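Local atomic coordinates of GTPase subunit of restriction endonuclease (Thermococcus gammatolerans, PDB entry 6P0G), a protein that binds DNA and is probably the target-recognition part of the GTPase subunit of a restriction endonuclease. Residues T90-G95 and E132-S137; S143-N148 and S164-I169. All coordinates share one frame; numbering follows the deposited sequence.

Contact 1: residues T90-G95 and E132-S137; sequences TAVYLG and EKLHHS
Tyr-93 and Lys-133 face each other as a non-hydrogen-bonded pair of a short antiparallel ladder, the place where the small strand 132-133 joins the long strand 91-102 of the central mixed sheet. One pair further on, Leu-94 and Glu-132 form the hydrogen-bonded pair, with Leu-94 N giving to Glu-132 O at 2.9 Å and Glu-132 N to Leu-94 O at 2.8 Å. A third bond runs from Leu-134 N to Val-92 O (2.8 Å). The same Glu-132 O also receives a C-H...O contact from Tyr-93 CA, 3.3 Å away.

The lysine chain, extended with CG anti to the backbone N (chi1 -177°), runs obliquely past the tyrosine ring. Lys-133 CB lies 3.7 Å from Tyr-93 CE2, and the later methylenes follow the ring to the phenol end, where Lys-133 CE and NZ pass beside the Tyr-93 hydroxyl. On the side away from the Tyr-93 ring, Leu-134 is split between two partners: its CD1 meets Val-92 CG1 at 4.0 Å, while its CD2 touches Leu-94 CB.

Helix 167-173 reaches this patch through Ile-173, and helix 138-145 through Ile-141. Along the other edge of strand 91-102, strand 70-76 continues the backbone bonding, Ala-91 with Val-75 and Tyr-93 with Phe-73. Phe-20 meets the Tyr-93 ring edge-to-face, on the sheet face that carries Tyr-93 and Lys-133. Where 132-137 peels away, a water bridges the gap: it accepts from Val-92 N and donates to Leu-134 O and, at 2.6 Å, to His-136 O.

Contact 2: residues S143-N148 and S164-I169; sequences SKLGYN and SGVYDI. With nucleotides of chain C.
A Schellman motif closes helix 138-145, and its last turn packs against the turn that leads into helix 167-173. Gly-146 leaves the helix with positive phi (84°), and its N bonds back, weakly, to Ser-143 O. Two residues before the glycine, the carbonyl oxygen of Lys-144 meets Gly-165 CA at 3.4 Å in a fairly straight C-H...O contact, 157° at the hydrogen. Gly-165 has no side chain, and a CB there would run into Lys-144 O, so the two backbones can come this near.

Two side chains reach across from helix 138-145. Leu-145 brings CD2 against both methyls of Val-166, at 3.6 Å from CG2. Lys-144 lays its CB, CG and CD over Gly-165 O and sets CD beside Ile-169 CD1. Lys-144 CE comes 3.2 Å from Asp-168 OD2, and the bend at chi4 (72°) leaves Lys-144 NZ 4.0 Å from that same OD2. The opposite charges are therefore neighbours without forming a salt bridge, and the attraction is probably modest at this surface.

Beyond the glycine the chain turns to the DNA. Tyr-147 OH donates to OP2 of DC3 of chain C at 2.7 Å, with the phosphorus in the ring plane at its edge. Asn-148 ND2 lies 3.4 Å from OP1 of DG4 of chain C, a looser approach.

Arg-162, in the preceding helix 160-163, donates to Leu-145 O, while Tyr-151 meets the Tyr-147 ring. Ile-169 packs on Ile-141, joining helix 167-173 to the body of helix 138-145.

Helix 138-145 connects the two contacts: Ser-137 of contact 1 caps its start, and contact 2 is built on its final turn. Their centres are about 13 Å apart, on the same side of the chain's centre, and they touch directly where His-136 NE2 comes within 3.4 Å of Ile-169 CD1 in plain packing. Helix 167-173 spans both, being entered in contact 2 and covering the sheet of contact 1. Their relation to the DNA differs. Segment 143-148 reaches the phosphates of chain C itself, whereas contact 1 lies in the central sheet, about 14 Å from the nucleic acid at its nearest atom.

Contact 1: residues T90-G95 and E132-S137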
# COMPACT_ATOMS: atom_id res chain seq x y z
N THR A 90 -15.00 6.89 -2.69
CA THR A 90 -13.84 6.01 -2.82
C THR A 90 -12.58 6.80 -3.18
O THR A 90 -12.67 7.93 -3.66
CB THR A 90 -14.03 4.94 -3.87
OG1 THR A 90 -14.01 5.52 -5.18
CG2 THR A 90 -15.35 4.16 -3.63
N ALA A 91 -11.43 6.17 -2.96
CA ALA A 91 -10.15 6.81 -3.23
C ALA A 91 -9.11 5.80 -3.72
O ALA A 91 -9.12 4.64 -3.34
CB ALA A 91 -9.64 7.52 -1.99
N VAL A 92 -8.20 6.26 -4.57
CA VAL A 92 -7.07 5.44 -5.00
C VAL A 92 -5.78 6.21 -4.77
O VAL A 92 -5.66 7.38 -5.16
CB VAL A 92 -7.18 5.04 -6.47
CG1 VAL A 92 -6.04 4.10 -6.85
CG2 VAL A 92 -8.54 4.35 -6.73
N TYR A 93 -4.83 5.56 -4.10
CA TYR A 93 -3.49 6.13 -3.89
C TYR A 93 -2.45 5.28 -4.60
O TYR A 93 -2.60 4.05 -4.66
CB TYR A 93 -3.15 6.19 -2.40
CG TYR A 93 -4.09 6.99 -1.53
CD1 TYR A 93 -5.35 6.50 -1.18
CD2 TYR A 93 -3.70 8.22 -1.00
CE1 TYR A 93 -6.19 7.23 -0.36
CE2 TYR A 93 -4.52 8.94 -0.18
CZ TYR A 93 -5.76 8.46 0.13
OH TYR A 93 -6.56 9.19 0.96
N LEU A 94 -1.40 5.91 -5.13
CA LEU A 94 -0.32 5.19 -5.81
C LEU A 94 1.02 5.45 -5.13
O LEU A 94 1.48 6.59 -5.02
CB LEU A 94 -0.24 5.58 -7.29
CG LEU A 94 0.63 4.78 -8.28
CD1 LEU A 94 0.45 5.35 -9.69
CD2 LEU A 94 2.13 4.78 -7.96
N GLY A 95 1.64 4.37 -4.70
CA GLY A 95 2.97 4.43 -4.12
C GLY A 95 3.95 3.63 -4.95
O GLY A 95 3.56 2.70 -5.69
N GLU A 132 0.65 8.83 -3.52
CA GLU A 132 -0.08 9.99 -4.02
C GLU A 132 -1.55 9.71 -4.26
O GLU A 132 -1.91 8.80 -5.01
CB GLU A 132 0.52 10.48 -5.33
CG GLU A 132 -0.05 11.78 -5.78
CD GLU A 132 0.62 12.31 -7.04
OE1 GLU A 132 1.83 12.04 -7.22
OE2 GLU A 132 -0.06 12.99 -7.83
N LYS A 133 -2.38 10.54 -3.66
CA LYS A 133 -3.82 10.49 -3.85
C LYS A 133 -4.16 10.85 -5.29
O LYS A 133 -3.95 11.98 -5.70
CB LYS A 133 -4.51 11.45 -2.89
CG LYS A 133 -6.02 11.39 -2.99
CD LYS A 133 -6.66 12.04 -1.80
CE LYS A 133 -8.12 11.60 -1.65
NZ LYS A 133 -8.65 12.03 -0.31
N LEU A 134 -4.67 9.89 -6.05
CA LEU A 134 -5.10 10.17 -7.43
C LEU A 134 -6.45 10.89 -7.40
O LEU A 134 -7.11 10.93 -6.36
CB LEU A 134 -5.20 8.88 -8.25
CG LEU A 134 -4.00 7.93 -8.24
CD1 LEU A 134 -4.26 6.79 -9.19
CD2 LEU A 134 -2.67 8.63 -8.59
N HIS A 135 -6.87 11.47 -8.52
CA HIS A 135 -8.19 12.09 -8.50
C HIS A 135 -9.24 11.14 -9.11
O HIS A 135 -10.42 11.45 -9.14
CB HIS A 135 -8.17 13.46 -9.22
CG HIS A 135 -7.65 13.42 -10.62
ND1 HIS A 135 -6.68 14.29 -11.07
CD2 HIS A 135 -7.99 12.66 -11.69
CE1 HIS A 135 -6.44 14.06 -12.35
NE2 HIS A 135 -7.22 13.07 -12.75
N HIS A 136 -8.78 9.97 -9.55
CA HIS A 136 -9.66 8.93 -10.09
C HIS A 136 -10.37 8.17 -8.98
O HIS A 136 -9.83 7.96 -7.89
CB HIS A 136 -8.88 7.92 -10.95
CG HIS A 136 -7.97 8.55 -11.96
ND1 HIS A 136 -6.91 9.35 -11.61
CD2 HIS A 136 -8.00 8.52 -13.32
CE1 HIS A 136 -6.32 9.80 -12.71
NE2 HIS A 136 -6.96 9.32 -13.76
N SER A 137 -11.59 7.72 -9.26
CA SER A 137 -12.32 6.84 -8.35
C SER A 137 -11.86 5.41 -8.58
O SER A 137 -11.12 5.13 -9.52
CB SER A 137 -13.83 6.96 -8.56
OG SER A 137 -14.14 6.69 -9.91
O HOH W 1 -9.11 8.81 -5.49

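Contact 2: residues S143-N148 and S164-I169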
# COMPACT_ATOMS: atom_id res chain seq x y z
N SER A 143 -11.77 0.33 -14.50
CA SER A 143 -12.07 0.35 -15.93
C SER A 143 -10.84 0.49 -16.82
O SER A 143 -10.77 -0.13 -17.88
CB SER A 143 -13.04 1.49 -16.23
OG SER A 143 -13.13 1.70 -17.63
N LYS A 144 -9.87 1.30 -16.40
CA LYS A 144 -8.65 1.44 -17.16
C LYS A 144 -7.85 0.13 -17.20
O LYS A 144 -7.14 -0.13 -18.17
CB LYS A 144 -7.80 2.57 -16.58
CG LYS A 144 -8.10 3.95 -17.19
CD LYS A 144 -7.10 5.01 -16.69
CE LYS A 144 -6.92 6.17 -17.68
NZ LYS A 144 -8.11 7.06 -17.74
N LEU A 145 -7.97 -0.67 -16.14
CA LEU A 145 -7.26 -1.93 -16.03
C LEU A 145 -8.07 -3.13 -16.56
O LEU A 145 -7.58 -4.26 -16.58
CB LEU A 145 -6.87 -2.19 -14.57
CG LEU A 145 -5.83 -1.26 -13.93
CD1 LEU A 145 -5.58 -1.63 -12.46
CD2 LEU A 145 -4.52 -1.30 -14.70
N GLY A 146 -9.31 -2.86 -16.97
CA GLY A 146 -10.17 -3.90 -17.52
C GLY A 146 -10.91 -4.72 -16.48
O GLY A 146 -11.45 -5.78 -16.80
N TYR A 147 -10.93 -4.24 -15.24
CA TYR A 147 -11.66 -4.92 -14.17
C TYR A 147 -13.10 -4.42 -14.06
O TYR A 147 -13.38 -3.27 -14.41
CB TYR A 147 -10.99 -4.71 -12.81
CG TYR A 147 -9.61 -5.30 -12.66
CD1 TYR A 147 -9.32 -6.59 -13.07
CD2 TYR A 147 -8.60 -4.57 -12.05
CE1 TYR A 147 -8.05 -7.13 -12.91
CE2 TYR A 147 -7.33 -5.09 -11.88
CZ TYR A 147 -7.06 -6.36 -12.31
OH TYR A 147 -5.78 -6.85 -12.12
N ASN A 148 -13.99 -5.27 -13.53
CA ASN A 148 -15.32 -4.83 -13.10
C ASN A 148 -15.26 -3.52 -12.31
O ASN A 148 -14.35 -3.33 -11.53
CB ASN A 148 -15.99 -5.92 -12.24
CG ASN A 148 -16.23 -7.23 -12.99
OD1 ASN A 148 -16.43 -7.25 -14.20
ND2 ASN A 148 -16.16 -8.34 -12.26
N SER A 164 -0.77 -1.52 -19.11
CA SER A 164 -0.65 -0.43 -20.09
C SER A 164 -1.83 0.55 -20.06
O SER A 164 -1.71 1.69 -20.52
CB SER A 164 -0.51 -1.00 -21.51
OG SER A 164 -1.77 -1.09 -22.15
N GLY A 165 -2.96 0.11 -19.52
CA GLY A 165 -4.15 0.95 -19.45
C GLY A 165 -4.01 2.10 -18.46
O GLY A 165 -4.73 3.09 -18.55
N VAL A 166 -3.09 1.96 -17.51
CA VAL A 166 -2.77 3.04 -16.58
C VAL A 166 -1.34 3.56 -16.78
O VAL A 166 -0.73 4.07 -15.85
CB VAL A 166 -2.93 2.60 -15.10
CG1 VAL A 166 -4.41 2.41 -14.75
CG2 VAL A 166 -2.12 1.34 -14.82
N TYR A 167 -0.82 3.44 -18.00
CA TYR A 167 0.53 3.93 -18.29
C TYR A 167 0.58 5.46 -18.30
O TYR A 167 1.55 6.06 -17.84
CB TYR A 167 1.05 3.38 -19.62
CG TYR A 167 2.43 3.89 -19.98
CD1 TYR A 167 3.57 3.40 -19.34
CD2 TYR A 167 2.60 4.88 -20.95
CE1 TYR A 167 4.84 3.87 -19.66
CE2 TYR A 167 3.87 5.36 -21.28
CZ TYR A 167 4.99 4.85 -20.63
OH TYR A 167 6.24 5.32 -20.96
N ASP A 168 -0.47 6.07 -18.84
CA ASP A 168 -0.60 7.53 -18.86
C ASP A 168 -0.37 8.12 -17.47
O ASP A 168 0.40 9.05 -17.30
CB ASP A 168 -1.99 7.93 -19.38
CG ASP A 168 -3.14 7.20 -18.64
OD1 ASP A 168 -2.97 6.02 -18.28
OD2 ASP A 168 -4.22 7.81 -18.44
N ILE A 169 -1.03 7.54 -16.48
CA ILE A 169 -1.06 8.10 -15.14
C ILE A 169 0.30 8.03 -14.47
O ILE A 169 0.81 9.05 -14.01
CB ILE A 169 -2.12 7.39 -14.30
CG1 ILE A 169 -3.49 7.54 -14.97
CG2 ILE A 169 -2.15 7.92 -12.88
CD1 ILE A 169 -4.64 6.89 -14.25
P DC C 3 -6.03 -10.42 -13.16
OP1 DC C 3 -7.07 -10.71 -14.17
OP2 DC C 3 -5.22 -9.18 -13.28
O5' DC C 3 -6.62 -10.50 -11.67
C5' DC C 3 -7.86 -9.94 -11.34
C4' DC C 3 -8.97 -10.71 -11.99
O4' DC C 3 -8.76 -12.12 -11.76
C3' DC C 3 -10.37 -10.42 -11.47
O3' DC C 3 -11.30 -10.67 -12.52
C2' DC C 3 -10.50 -11.48 -10.40
C1' DC C 3 -9.95 -12.64 -11.19
N1 DC C 3 -9.65 -13.86 -10.39
C2 DC C 3 -8.57 -13.87 -9.49
O2 DC C 3 -7.87 -12.84 -9.37
N3 DC C 3 -8.33 -14.99 -8.78
C4 DC C 3 -9.11 -16.06 -8.93
N4 DC C 3 -8.83 -17.13 -8.21
C5 DC C 3 -10.21 -16.08 -9.84
C6 DC C 3 -10.45 -14.97 -10.54
P DG C 4 -12.88 -10.70 -12.24
OP1 DG C 4 -13.51 -10.16 -13.46
OP2 DG C 4 -13.14 -10.08 -10.92
O5' DG C 4 -13.26 -12.23 -12.13
C5' DG C 4 -14.64 -12.62 -12.25
C4' DG C 4 -15.30 -12.74 -10.89
O4' DG C 4 -14.33 -13.26 -9.96
C3' DG C 4 -15.79 -11.42 -10.26
O3' DG C 4 -17.29 -11.31 -10.19
C2' DG C 4 -15.10 -11.33 -8.89
C1' DG C 4 -14.61 -12.76 -8.69
N9 DG C 4 -13.40 -12.84 -7.92
C8 DG C 4 -12.52 -11.81 -7.67
N7 DG C 4 -11.49 -12.19 -6.96
C5 DG C 4 -11.72 -13.55 -6.72
C6 DG C 4 -10.94 -14.49 -5.99
O6 DG C 4 -9.87 -14.31 -5.39
N1 DG C 4 -11.54 -15.75 -6.00
C2 DG C 4 -12.72 -16.06 -6.63
N2 DG C 4 -13.13 -17.33 -6.52
N3 DG C 4 -13.45 -15.19 -7.32
C4 DG C 4 -12.89 -13.96 -7.32